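Local coordinates for putative oxidoreductase (Pseudomonas putida, PDB 3L6D), which probably acts as an NADP-dependent oxidoreductase, with a Rossmann-type nucleotide-binding domain followed by a helical domain like that of the reductive aminases, at residues 10-15 against 154-159; 18-23 against 70-75; 34-39 against 64-69; 38-43 against 83-88; 77-82 against 109-114. One frame throughout, in Å; residues are numbered along the deposited sequence.

Contact 1 (10-15 against 154-159); sequences FDVSVI and RALLEG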
# COMPACT_ATOMS: atom_id res chain seq x y z
N PHE B 10 -4.41 33.29 -25.31
CA PHE B 10 -4.18 31.94 -24.81
C PHE B 10 -4.35 31.87 -23.30
O PHE B 10 -4.18 32.89 -22.58
CB PHE B 10 -2.80 31.43 -25.24
CG PHE B 10 -2.70 31.29 -26.70
CD1 PHE B 10 -3.16 30.15 -27.34
CD2 PHE B 10 -2.24 32.37 -27.47
CE1 PHE B 10 -3.08 30.05 -28.73
CE2 PHE B 10 -2.16 32.28 -28.85
CZ PHE B 10 -2.60 31.13 -29.48
N ASP B 11 -4.70 30.68 -22.83
CA ASP B 11 -4.88 30.45 -21.40
C ASP B 11 -3.60 30.00 -20.71
O ASP B 11 -3.42 30.22 -19.50
CB ASP B 11 -5.94 29.37 -21.24
CG ASP B 11 -7.27 29.82 -21.77
OD1 ASP B 11 -7.73 30.87 -21.29
OD2 ASP B 11 -7.81 29.15 -22.66
N VAL B 12 -2.72 29.36 -21.46
CA VAL B 12 -1.54 28.70 -20.89
C VAL B 12 -0.56 28.37 -21.99
O VAL B 12 -0.95 28.00 -23.10
CB VAL B 12 -1.91 27.40 -20.10
CG1 VAL B 12 -2.64 26.38 -20.98
CG2 VAL B 12 -0.65 26.78 -19.40
N SER B 13 0.73 28.49 -21.70
CA SER B 13 1.74 28.09 -22.67
C SER B 13 2.48 26.92 -22.01
O SER B 13 2.48 26.82 -20.78
CB SER B 13 2.75 29.22 -22.93
OG SER B 13 2.11 30.31 -23.62
N VAL B 14 3.04 26.05 -22.83
CA VAL B 14 3.80 24.89 -22.33
C VAL B 14 5.11 24.87 -23.09
O VAL B 14 5.14 24.85 -24.33
CB VAL B 14 3.03 23.54 -22.57
CG1 VAL B 14 3.82 22.35 -21.95
CG2 VAL B 14 1.67 23.59 -21.96
N ILE B 15 6.17 24.81 -22.33
CA ILE B 15 7.47 24.81 -22.87
C ILE B 15 8.18 23.55 -22.46
O ILE B 15 8.36 23.24 -21.32
CB ILE B 15 8.19 26.03 -22.42
CG1 ILE B 15 7.66 27.22 -23.16
CG2 ILE B 15 9.63 25.88 -22.62
CD1 ILE B 15 8.30 28.39 -22.79
N ARG B 154 -4.80 28.24 -9.89
CA ARG B 154 -5.10 26.94 -9.30
C ARG B 154 -6.07 26.13 -10.16
O ARG B 154 -5.86 24.96 -10.35
CB ARG B 154 -5.69 27.12 -7.89
CG ARG B 154 -5.94 25.80 -7.23
CD ARG B 154 -7.06 25.97 -6.24
NE ARG B 154 -6.52 26.16 -4.92
CZ ARG B 154 -6.28 25.15 -4.08
NH1 ARG B 154 -6.51 23.92 -4.48
NH2 ARG B 154 -5.80 25.38 -2.87
N ALA B 155 -7.13 26.77 -10.68
CA ALA B 155 -8.14 26.06 -11.48
C ALA B 155 -7.49 25.45 -12.73
O ALA B 155 -7.74 24.31 -13.11
CB ALA B 155 -9.36 27.04 -11.91
N LEU B 156 -6.58 26.21 -13.33
CA LEU B 156 -5.85 25.73 -14.50
C LEU B 156 -5.01 24.49 -14.16
O LEU B 156 -5.09 23.46 -14.85
CB LEU B 156 -4.91 26.84 -15.00
CG LEU B 156 -3.92 26.47 -16.08
CD1 LEU B 156 -4.66 26.17 -17.38
CD2 LEU B 156 -2.95 27.64 -16.23
N LEU B 157 -4.25 24.58 -13.08
CA LEU B 157 -3.36 23.53 -12.67
C LEU B 157 -4.15 22.29 -12.19
O LEU B 157 -3.70 21.17 -12.32
CB LEU B 157 -2.42 24.04 -11.58
CG LEU B 157 -1.49 25.16 -12.12
CD1 LEU B 157 -0.55 25.64 -11.06
CD2 LEU B 157 -0.71 24.69 -13.43
N GLU B 158 -5.34 22.52 -11.65
CA GLU B 158 -6.26 21.41 -11.33
C GLU B 158 -6.68 20.63 -12.58
O GLU B 158 -7.16 19.51 -12.47
CB GLU B 158 -7.48 21.89 -10.51
CG GLU B 158 -7.12 22.05 -9.05
CD GLU B 158 -8.18 22.80 -8.22
OE1 GLU B 158 -9.15 23.37 -8.79
OE2 GLU B 158 -7.97 22.86 -6.99
N GLY B 159 -6.48 21.21 -13.76
CA GLY B 159 -6.70 20.47 -14.98
C GLY B 159 -5.73 19.30 -15.15
O GLY B 159 -6.06 18.29 -15.80
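L156 reaches V12 with the whole fork of its side chain, and the two methyls divide the valine between them. CD2 of L156 lies 4.0 Å from CG2 of V12, while CD1 of L156 faces CG1 of V12 at 4.1 Å; both leucine methyls are also about as near to CB of V12. The leucine fork therefore straddles the branch point of the valine, and the two side chains meet at a slant. With CG of L156 opposite the backbone N (chi1 171°), the branch is carried away from the 154-157 helix and toward the strand. The contact is small and entirely van der Waals: 101 Å² are buried, and the nearest CA atoms, those of V12 and L156, stay 8.3 Å apart. V12 opens strand 12-15, the first strand of the Rossmann-type domain, which runs between strands 35-38 and 68-71 in the sheet; the short helix 154-157, much later in the chain, packs on the beginning of this strand. CD2 of L156 also comes within 4.2 Å of the carbonyl O of D11, a loose approach at the border of the patch. V12 is held in place by backbone bonding to A36 and by side-chain packing on V35 and I70, and L156 leans on K33 as well. Farther out, the D11 carboxylate is taken by R34 in a salt bridge.

Contact 2 (18-23 against 70-75); sequences GAMGTI and IFVLLD
V72 fits against the first turn of helix 19-30, where G21 brings the helix backbone to within 5.6 Å between the CA atoms of G21 and V72. From CB outward, the valine meets mostly main chain: its CB is 4.1 Å from both CA and N of G21. CG2 of V72 goes on to rest on CA of G21 at 3.9 Å, the shortest approach between the two segments. The other branch, CG1, stands opposite the valine's own backbone N (chi1 -156°) and turns toward M20, the residue before G21, meeting its CB and CG, each at 4.0 Å. The selenomethionine runs at about a right angle to the valine; beyond CG its chain bends at chi2 (48°) and chi3, which leads its end away from V72, and the M20 side chain also touches P131 and V134. G21 has no side chain, and the valine packs directly on its CA. A water links the backbones beside the apolar patch: it accepts from G18 N and G21 N, and gives a weak bond to V72 O at 3.3 Å. G18 and G21 belong to a sequence that fits the Rossmann GxGxxG pattern, consistent with a dinucleotide-binding turn. G18 N-caps the helix, and its carbonyl O receives both N and OG1 of T22, the hydroxyl approaching from above the carbonyl plane. V72 directly follows strand 68-71 and bonds through its backbone to I15 of the neighbouring strand 12-15; its side chain also touches M24, and helix 19-30 packs on this side of strand 68-71, where I70 meets M24 and L28.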
# COMPACT_ATOMS: atom_id res chain seq x y z
N GLY B 18 8.44 16.98 -24.17
CA GLY B 18 8.83 15.61 -23.96
C GLY B 18 7.56 14.93 -23.55
O GLY B 18 6.50 15.50 -23.66
N ALA B 19 7.65 13.71 -23.09
CA ALA B 19 6.43 12.93 -22.79
C ALA B 19 5.46 13.62 -21.82
O ALA B 19 4.24 13.60 -22.04
CB ALA B 19 6.80 11.53 -22.29
N MSE B 20 6.00 14.18 -20.73
CA MSE B 20 5.20 14.78 -19.67
C MSE B 20 4.57 16.12 -20.13
O MSE B 20 3.35 16.32 -20.00
CB MSE B 20 6.06 14.96 -18.41
CG MSE B 20 5.33 15.40 -17.16
SE MSE B 20 3.68 14.46 -16.68
CE MSE B 20 4.36 13.05 -15.46
N GLY B 21 5.40 16.99 -20.68
CA GLY B 21 4.89 18.21 -21.30
C GLY B 21 3.89 17.94 -22.42
O GLY B 21 2.85 18.59 -22.48
N THR B 22 4.17 16.97 -23.28
CA THR B 22 3.23 16.62 -24.36
C THR B 22 1.89 16.21 -23.76
O THR B 22 0.84 16.70 -24.22
CB THR B 22 3.78 15.52 -25.31
OG1 THR B 22 4.97 16.00 -25.92
CG2 THR B 22 2.76 15.18 -26.41
N ILE B 23 1.90 15.35 -22.73
CA ILE B 23 0.60 14.95 -22.18
C ILE B 23 -0.12 16.08 -21.47
O ILE B 23 -1.34 16.18 -21.53
CB ILE B 23 0.57 13.61 -21.33
CG1 ILE B 23 -0.89 13.07 -21.24
CG2 ILE B 23 0.98 13.83 -19.92
CD1 ILE B 23 -1.38 12.33 -22.44
N ILE B 70 3.85 26.72 -18.41
CA ILE B 70 4.27 25.53 -17.71
C ILE B 70 5.64 25.12 -18.29
O ILE B 70 5.77 24.99 -19.52
CB ILE B 70 3.22 24.45 -17.91
CG1 ILE B 70 1.97 24.79 -17.11
CG2 ILE B 70 3.73 23.07 -17.49
CD1 ILE B 70 0.85 23.91 -17.51
N PHE B 71 6.65 24.94 -17.43
CA PHE B 71 7.99 24.47 -17.86
C PHE B 71 8.17 22.99 -17.53
O PHE B 71 7.94 22.57 -16.41
CB PHE B 71 9.12 25.16 -17.11
CG PHE B 71 9.51 26.51 -17.61
CD1 PHE B 71 8.57 27.39 -18.09
CD2 PHE B 71 10.81 26.93 -17.48
CE1 PHE B 71 8.94 28.67 -18.53
CE2 PHE B 71 11.21 28.20 -17.90
CZ PHE B 71 10.26 29.08 -18.44
N VAL B 72 8.56 22.19 -18.52
CA VAL B 72 8.79 20.78 -18.27
C VAL B 72 10.00 20.42 -19.12
O VAL B 72 9.87 20.01 -20.26
CB VAL B 72 7.59 19.85 -18.64
CG1 VAL B 72 7.68 18.56 -17.82
CG2 VAL B 72 6.24 20.49 -18.43
N LEU B 73 11.18 20.58 -18.54
CA LEU B 73 12.42 20.54 -19.33
C LEU B 73 13.29 19.39 -18.87
O LEU B 73 12.96 18.74 -17.88
CB LEU B 73 13.16 21.86 -19.19
CG LEU B 73 12.42 23.04 -19.85
CD1 LEU B 73 12.92 24.35 -19.30
CD2 LEU B 73 12.50 23.02 -21.37
N LEU B 74 14.38 19.14 -19.61
CA LEU B 74 15.22 17.99 -19.30
C LEU B 74 15.76 18.10 -17.88
O LEU B 74 15.57 17.21 -17.06
CB LEU B 74 16.39 17.81 -20.29
CG LEU B 74 17.21 16.52 -20.05
CD1 LEU B 74 16.33 15.25 -20.12
CD2 LEU B 74 18.42 16.38 -20.99
N ASP B 75 16.44 19.21 -17.60
CA ASP B 75 17.08 19.37 -16.29
C ASP B 75 17.26 20.83 -15.94
O ASP B 75 16.80 21.72 -16.68
CB ASP B 75 18.43 18.62 -16.28
CG ASP B 75 19.36 19.07 -17.39
OD1 ASP B 75 19.14 20.17 -17.97
OD2 ASP B 75 20.34 18.34 -17.67
O HOH W 1 8.38 17.22 -21.29

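Contact 3 (34-39 against 64-69); sequences RVAIWN and SASPAT
The backbones of 34-39 and 64-69 stay well separated, A36 and A65 being the closest pair at 7.1 Å between CA atoms, and small side chains fill the interval. Within the Rossmann-type fold this is packing against a face of the sheet: A36 sits mid-strand in 35-38, while A65 and S66 lie in the connection from helix 59-65 to strand 68-71. The two strands are not neighbours in the sheet, because strand 12-15 runs between them, so this connection reaches A36 over that middle strand. The methyl of A36 points at the connection and meets CB of A65 at 4.2 Å, methyl against methyl, with 72 Å² buried in the whole contact. Alanines on both sides let the connection and the sheet come this near. A36 is set in the sheet by backbone bonding that includes V14, and its methyl also touches S13 and C56. Along the same strand V35 faces the other way, onto L28 and L29 of helix 19-30, so strand 35-38 is covered on both of its faces. CB of S66 also points toward the strand; its OG, placed by a chi1 of -53°, stands 4.5 Å from CB of A36, at the margin of the apolar touch. S66 is buried, and its polar end is satisfied next to the alanine methyls: OG of S66 is hydrogen-bonded to OG of S13 on the middle strand.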
# COMPACT_ATOMS: atom_id res chain seq x y z
N ARG B 34 -6.97 27.24 -24.48
CA ARG B 34 -6.30 27.69 -25.66
C ARG B 34 -4.84 27.57 -25.23
O ARG B 34 -4.44 28.20 -24.22
CB ARG B 34 -6.64 29.15 -25.93
CG ARG B 34 -8.15 29.38 -26.28
CD ARG B 34 -8.50 30.86 -26.20
NE ARG B 34 -8.39 31.38 -24.82
CZ ARG B 34 -8.42 32.68 -24.49
NH1 ARG B 34 -8.55 33.64 -25.45
NH2 ARG B 34 -8.33 33.03 -23.21
N VAL B 35 -4.09 26.72 -25.93
CA VAL B 35 -2.68 26.39 -25.51
C VAL B 35 -1.66 26.80 -26.57
O VAL B 35 -1.80 26.45 -27.75
CB VAL B 35 -2.53 24.86 -25.24
CG1 VAL B 35 -1.12 24.53 -24.65
CG2 VAL B 35 -3.63 24.31 -24.29
N ALA B 36 -0.61 27.50 -26.13
CA ALA B 36 0.49 27.83 -27.00
C ALA B 36 1.70 27.04 -26.52
O ALA B 36 1.82 26.74 -25.34
CB ALA B 36 0.75 29.34 -26.97
N ILE B 37 2.55 26.64 -27.47
CA ILE B 37 3.70 25.76 -27.14
C ILE B 37 4.95 26.25 -27.82
O ILE B 37 4.91 26.98 -28.85
CB ILE B 37 3.46 24.27 -27.57
CG1 ILE B 37 3.30 24.20 -29.11
CG2 ILE B 37 2.24 23.63 -26.77
CD1 ILE B 37 3.29 22.78 -29.65
N TRP B 38 6.08 25.81 -27.26
CA TRP B 38 7.37 26.00 -27.91
C TRP B 38 8.20 24.82 -27.49
O TRP B 38 8.10 24.34 -26.37
CB TRP B 38 8.07 27.30 -27.45
CG TRP B 38 9.45 27.47 -28.08
CD1 TRP B 38 9.76 28.09 -29.27
CD2 TRP B 38 10.68 26.97 -27.57
NE1 TRP B 38 11.13 28.02 -29.50
CE2 TRP B 38 11.71 27.34 -28.47
CE3 TRP B 38 11.01 26.26 -26.41
CZ2 TRP B 38 13.05 26.99 -28.26
CZ3 TRP B 38 12.35 25.90 -26.21
CH2 TRP B 38 13.34 26.27 -27.13
N ASN B 39 9.03 24.35 -28.42
CA ASN B 39 9.99 23.34 -28.14
C ASN B 39 11.06 23.26 -29.19
O ASN B 39 11.14 24.09 -30.09
CB ASN B 39 9.31 22.00 -28.12
CG ASN B 39 10.06 21.01 -27.31
OD1 ASN B 39 10.09 21.12 -26.10
ND2 ASN B 39 10.73 20.08 -27.97
N SER B 64 4.91 35.46 -23.51
CA SER B 64 4.06 36.62 -23.71
C SER B 64 2.63 36.21 -24.00
O SER B 64 1.68 36.92 -23.65
CB SER B 64 4.62 37.53 -24.84
OG SER B 64 5.87 38.10 -24.43
N ALA B 65 2.48 35.04 -24.63
CA ALA B 65 1.17 34.64 -25.19
C ALA B 65 0.12 34.31 -24.15
O ALA B 65 -1.08 34.36 -24.45
CB ALA B 65 1.32 33.46 -26.14
N SER B 66 0.55 33.94 -22.94
CA SER B 66 -0.40 33.43 -21.90
C SER B 66 -0.04 34.02 -20.55
O SER B 66 1.11 34.33 -20.33
CB SER B 66 -0.26 31.90 -21.81
OG SER B 66 -0.41 31.30 -23.09
N PRO B 67 -0.97 34.05 -19.59
CA PRO B 67 -0.62 34.60 -18.27
C PRO B 67 0.27 33.64 -17.44
O PRO B 67 0.96 34.07 -16.53
CB PRO B 67 -2.01 34.83 -17.62
CG PRO B 67 -2.86 33.76 -18.25
CD PRO B 67 -2.41 33.71 -19.69
N ALA B 68 0.27 32.35 -17.81
CA ALA B 68 1.10 31.33 -17.14
C ALA B 68 1.76 30.45 -18.19
O ALA B 68 1.14 30.11 -19.20
CB ALA B 68 0.27 30.47 -16.22
N THR B 69 2.99 30.02 -17.90
CA THR B 69 3.68 29.13 -18.77
C THR B 69 4.13 27.92 -17.92
O THR B 69 4.71 28.08 -16.83
CB THR B 69 4.93 29.78 -19.41
OG1 THR B 69 4.53 30.85 -20.27
CG2 THR B 69 5.68 28.77 -20.24

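Contact 4 (38-43 against 83-88); sequences WNRSPG and LGMPGV
M85 and R40 both hold CG opposite the carbonyl carbon, and from there their chains run toward each other from opposite directions. The arginine is extended from CG to NE, whereas the selenomethionine bends only at its last torsion (chi3 135°), which delivers CE to the guanidinium and the indole together. CE of M85 stands 3.3 Å from NH2 of R40, a short approach, and 4.2 Å from CZ of R40, slanting to the guanidinium plane. The same methyl is 4.3 Å from CZ2 of W38. SE of M85 lies 5.1 Å from the centre of the six-membered ring of W38 and 40° off its normal, an oblique Met-aromatic contact. In the Rossmann-type domain this joins the end of strand 35-38 and the loop after it to the loop that follows helix 76-84, where M85 starts a type II turn through P86 and G87 to V88. Both W38 and M85 also touch V59 of helix 59-65. R40 is exposed, and its NH2 also forms a long, weak ion pair with E81 of helix 76-84.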
# COMPACT_ATOMS: atom_id res chain seq x y z
N TRP B 38 6.08 25.81 -27.26
CA TRP B 38 7.37 26.00 -27.91
C TRP B 38 8.20 24.82 -27.49
O TRP B 38 8.10 24.34 -26.37
CB TRP B 38 8.07 27.30 -27.45
CG TRP B 38 9.45 27.47 -28.08
CD1 TRP B 38 9.76 28.09 -29.27
CD2 TRP B 38 10.68 26.97 -27.57
NE1 TRP B 38 11.13 28.02 -29.50
CE2 TRP B 38 11.71 27.34 -28.47
CE3 TRP B 38 11.01 26.26 -26.41
CZ2 TRP B 38 13.05 26.99 -28.26
CZ3 TRP B 38 12.35 25.90 -26.21
CH2 TRP B 38 13.34 26.27 -27.13
N ASN B 39 9.03 24.35 -28.42
CA ASN B 39 9.99 23.34 -28.14
C ASN B 39 11.06 23.26 -29.19
O ASN B 39 11.14 24.09 -30.09
CB ASN B 39 9.31 22.00 -28.12
CG ASN B 39 10.06 21.01 -27.31
OD1 ASN B 39 10.09 21.12 -26.10
ND2 ASN B 39 10.73 20.08 -27.97
N ARG B 40 11.87 22.20 -29.06
CA ARG B 40 12.87 21.81 -30.07
C ARG B 40 12.49 20.49 -30.79
O ARG B 40 13.33 19.88 -31.48
CB ARG B 40 14.24 21.69 -29.39
CG ARG B 40 14.62 22.89 -28.48
CD ARG B 40 16.11 22.82 -28.08
NE ARG B 40 16.59 23.95 -27.27
CZ ARG B 40 17.51 24.84 -27.66
NH1 ARG B 40 18.07 24.75 -28.87
NH2 ARG B 40 17.87 25.84 -26.86
N SER B 41 11.23 20.05 -30.64
CA SER B 41 10.85 18.67 -31.08
C SER B 41 9.83 18.57 -32.21
O SER B 41 8.62 18.62 -31.97
CB SER B 41 10.36 17.79 -29.92
OG SER B 41 9.70 16.63 -30.41
N PRO B 42 10.33 18.32 -33.44
CA PRO B 42 9.44 18.19 -34.61
C PRO B 42 8.25 17.22 -34.35
O PRO B 42 7.09 17.66 -34.32
CB PRO B 42 10.38 17.69 -35.70
CG PRO B 42 11.80 18.17 -35.24
CD PRO B 42 11.74 18.00 -33.75
N GLY B 43 8.54 15.93 -34.13
CA GLY B 43 7.48 14.96 -33.75
C GLY B 43 6.44 15.53 -32.79
O GLY B 43 5.21 15.64 -33.13
N LEU B 83 15.76 30.33 -19.90
CA LEU B 83 15.62 31.62 -19.23
C LEU B 83 16.65 32.67 -19.69
O LEU B 83 16.44 33.88 -19.52
CB LEU B 83 15.70 31.48 -17.70
CG LEU B 83 14.49 31.10 -16.81
CD1 LEU B 83 13.14 31.65 -17.30
CD2 LEU B 83 14.43 29.64 -16.70
N GLY B 84 17.77 32.21 -20.24
CA GLY B 84 18.84 33.10 -20.70
C GLY B 84 18.65 33.57 -22.13
O GLY B 84 19.36 34.47 -22.59
N MSE B 85 17.70 32.97 -22.84
CA MSE B 85 17.51 33.28 -24.27
C MSE B 85 17.13 34.75 -24.55
O MSE B 85 16.74 35.46 -23.62
CB MSE B 85 16.51 32.30 -24.90
CG MSE B 85 17.13 30.97 -25.25
SE MSE B 85 15.83 29.60 -25.73
CE MSE B 85 16.79 28.92 -27.32
N PRO B 86 17.28 35.20 -25.82
CA PRO B 86 17.07 36.64 -26.14
C PRO B 86 15.70 37.18 -25.73
O PRO B 86 14.67 36.65 -26.17
CB PRO B 86 17.23 36.70 -27.67
CG PRO B 86 17.22 35.26 -28.14
CD PRO B 86 17.71 34.43 -27.00
N GLY B 87 15.70 38.21 -24.87
CA GLY B 87 14.46 38.92 -24.46
C GLY B 87 13.54 38.16 -23.51
O GLY B 87 12.40 38.56 -23.25
N VAL B 88 14.03 37.04 -23.00
CA VAL B 88 13.24 36.24 -22.09
C VAL B 88 13.01 36.98 -20.78
O VAL B 88 11.88 37.05 -20.32
CB VAL B 88 13.87 34.84 -21.89
CG1 VAL B 88 13.19 34.10 -20.72
CG2 VAL B 88 13.70 34.06 -23.18

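Contact 5 (77-82 against 109-114); sequences HATHEV and LALQGL
L111 touches both T79 and H80 with one methyl, where helices 76-84 and 105-117 of the Rossmann-type domain pack side by side on the sheet. Their short segments run almost parallel, 10° apart in direction, with 11.7 Å between the axes. CD2 of L111 is the key atom: it lies 3.5 Å from CG2 of T79 and also 3.7 Å from NE2 of H80. The leucine's CG is opposite its own carbonyl carbon, and its fork is turned so that CD1 too comes near CG2 of T79. The imidazole of H80 is swung out from its helix with chi1 -81°, which spreads its face over the leucine. CD2 of L111 sits over that face, 4.0 Å from the ring centroid and 24° off the normal, a CH-pi contact displaced toward the rim beside NE2. T79 directs its methyl across the gap because CG2 is opposite the backbone N, and its hydroxyl turns back along its own helix to the carbonyl O of D75. L111 is buried and continues inward onto Y122 of strand 121-128, while L114 also touches L83. H80 is partly exposed, at the outer margin of the interface. L114, one turn on from L111, meets the same imidazole obliquely, its CD1 4.1 Å from ND1 of H80.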
# COMPACT_ATOMS: atom_id res chain seq x y z
N HIS B 77 20.07 22.59 -16.03
CA HIS B 77 20.82 23.24 -17.13
C HIS B 77 19.84 23.76 -18.21
O HIS B 77 19.96 24.92 -18.63
CB HIS B 77 21.83 22.28 -17.78
CG HIS B 77 23.01 21.96 -16.91
ND1 HIS B 77 23.77 22.94 -16.30
CD2 HIS B 77 23.60 20.78 -16.60
CE1 HIS B 77 24.77 22.37 -15.64
NE2 HIS B 77 24.68 21.06 -15.80
N ALA B 78 18.88 22.91 -18.62
CA ALA B 78 17.88 23.27 -19.65
C ALA B 78 16.99 24.47 -19.23
O ALA B 78 16.63 25.33 -20.06
CB ALA B 78 17.03 22.06 -20.03
N THR B 79 16.65 24.54 -17.94
CA THR B 79 15.82 25.64 -17.41
C THR B 79 16.58 26.95 -17.54
O THR B 79 16.03 27.95 -18.00
CB THR B 79 15.43 25.39 -15.95
OG1 THR B 79 14.75 24.14 -15.83
CG2 THR B 79 14.52 26.51 -15.40
N HIS B 80 17.87 26.95 -17.17
CA HIS B 80 18.62 28.20 -17.19
C HIS B 80 18.86 28.66 -18.61
O HIS B 80 18.78 29.84 -18.89
CB HIS B 80 19.91 28.08 -16.40
CG HIS B 80 19.72 28.22 -14.92
ND1 HIS B 80 19.78 29.44 -14.28
CD2 HIS B 80 19.46 27.30 -13.96
CE1 HIS B 80 19.59 29.27 -12.98
NE2 HIS B 80 19.38 27.98 -12.76
N GLU B 81 19.12 27.71 -19.51
CA GLU B 81 19.29 28.00 -20.94
C GLU B 81 18.04 28.69 -21.57
O GLU B 81 18.15 29.73 -22.26
CB GLU B 81 19.61 26.70 -21.67
CG GLU B 81 19.67 26.83 -23.19
CD GLU B 81 19.99 25.52 -23.89
OE1 GLU B 81 19.60 24.43 -23.38
OE2 GLU B 81 20.64 25.58 -24.97
N VAL B 82 16.87 28.11 -21.31
CA VAL B 82 15.60 28.71 -21.72
C VAL B 82 15.48 30.14 -21.19
O VAL B 82 15.19 31.07 -21.96
CB VAL B 82 14.38 27.82 -21.27
CG1 VAL B 82 13.09 28.62 -21.28
CG2 VAL B 82 14.24 26.59 -22.16
N LEU B 109 15.45 27.69 -5.41
CA LEU B 109 15.47 29.04 -4.81
C LEU B 109 16.16 30.05 -5.71
O LEU B 109 15.76 31.22 -5.77
CB LEU B 109 16.05 29.06 -3.38
CG LEU B 109 15.13 28.45 -2.30
CD1 LEU B 109 15.88 28.28 -0.98
CD2 LEU B 109 13.80 29.23 -2.10
N ALA B 110 17.20 29.59 -6.42
CA ALA B 110 17.87 30.43 -7.40
C ALA B 110 16.92 30.76 -8.58
O ALA B 110 16.93 31.88 -9.09
CB ALA B 110 19.16 29.78 -7.89
N LEU B 111 16.11 29.79 -8.99
CA LEU B 111 15.15 30.01 -10.12
C LEU B 111 14.01 30.93 -9.76
O LEU B 111 13.63 31.81 -10.54
CB LEU B 111 14.54 28.72 -10.60
CG LEU B 111 15.54 27.90 -11.38
CD1 LEU B 111 15.07 26.43 -11.42
CD2 LEU B 111 15.69 28.52 -12.75
N GLN B 112 13.46 30.68 -8.57
CA GLN B 112 12.51 31.59 -7.97
C GLN B 112 13.11 33.00 -7.97
O GLN B 112 12.50 33.93 -8.49
CB GLN B 112 12.18 31.14 -6.55
CG GLN B 112 10.97 31.86 -5.97
CD GLN B 112 10.61 31.36 -4.59
OE1 GLN B 112 11.32 31.63 -3.63
NE2 GLN B 112 9.52 30.65 -4.49
N GLY B 113 14.33 33.16 -7.44
CA GLY B 113 14.99 34.48 -7.43
C GLY B 113 15.08 35.14 -8.78
O GLY B 113 14.77 36.33 -8.93
N LEU B 114 15.50 34.37 -9.78
CA LEU B 114 15.63 34.84 -11.14
C LEU B 114 14.29 35.31 -11.72
O LEU B 114 14.20 36.40 -12.30
CB LEU B 114 16.18 33.71 -12.01
CG LEU B 114 16.81 34.04 -13.38
CD1 LEU B 114 17.88 33.01 -13.80
CD2 LEU B 114 15.78 34.18 -14.46

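In the fold
All five contacts belong to the Rossmann-type domain. Contacts 1, 2 and 3 gather around three adjacent strands: 12-15 in contact 1, 35-38 in contact 3 and the residues flanking 68-71 in contacts 2 and 3. Contact 3 is buried and built of alanines and a serine; contacts 1 and 2 are partly buried, contact 1 leucine on valine, contact 2 valine on selenomethionine and glycine, with a bridging water. Contact 5 uses helix 76-84 and contact 4 the loop just after it. Contact 5 is the more enclosed, leucines against a threonine and a histidine, whereas contact 4 lies at the surface with an arginine, a tryptophan and a selenomethionine. R40 of contact 4 and E81 of contact 5 form a long, weak ion pair.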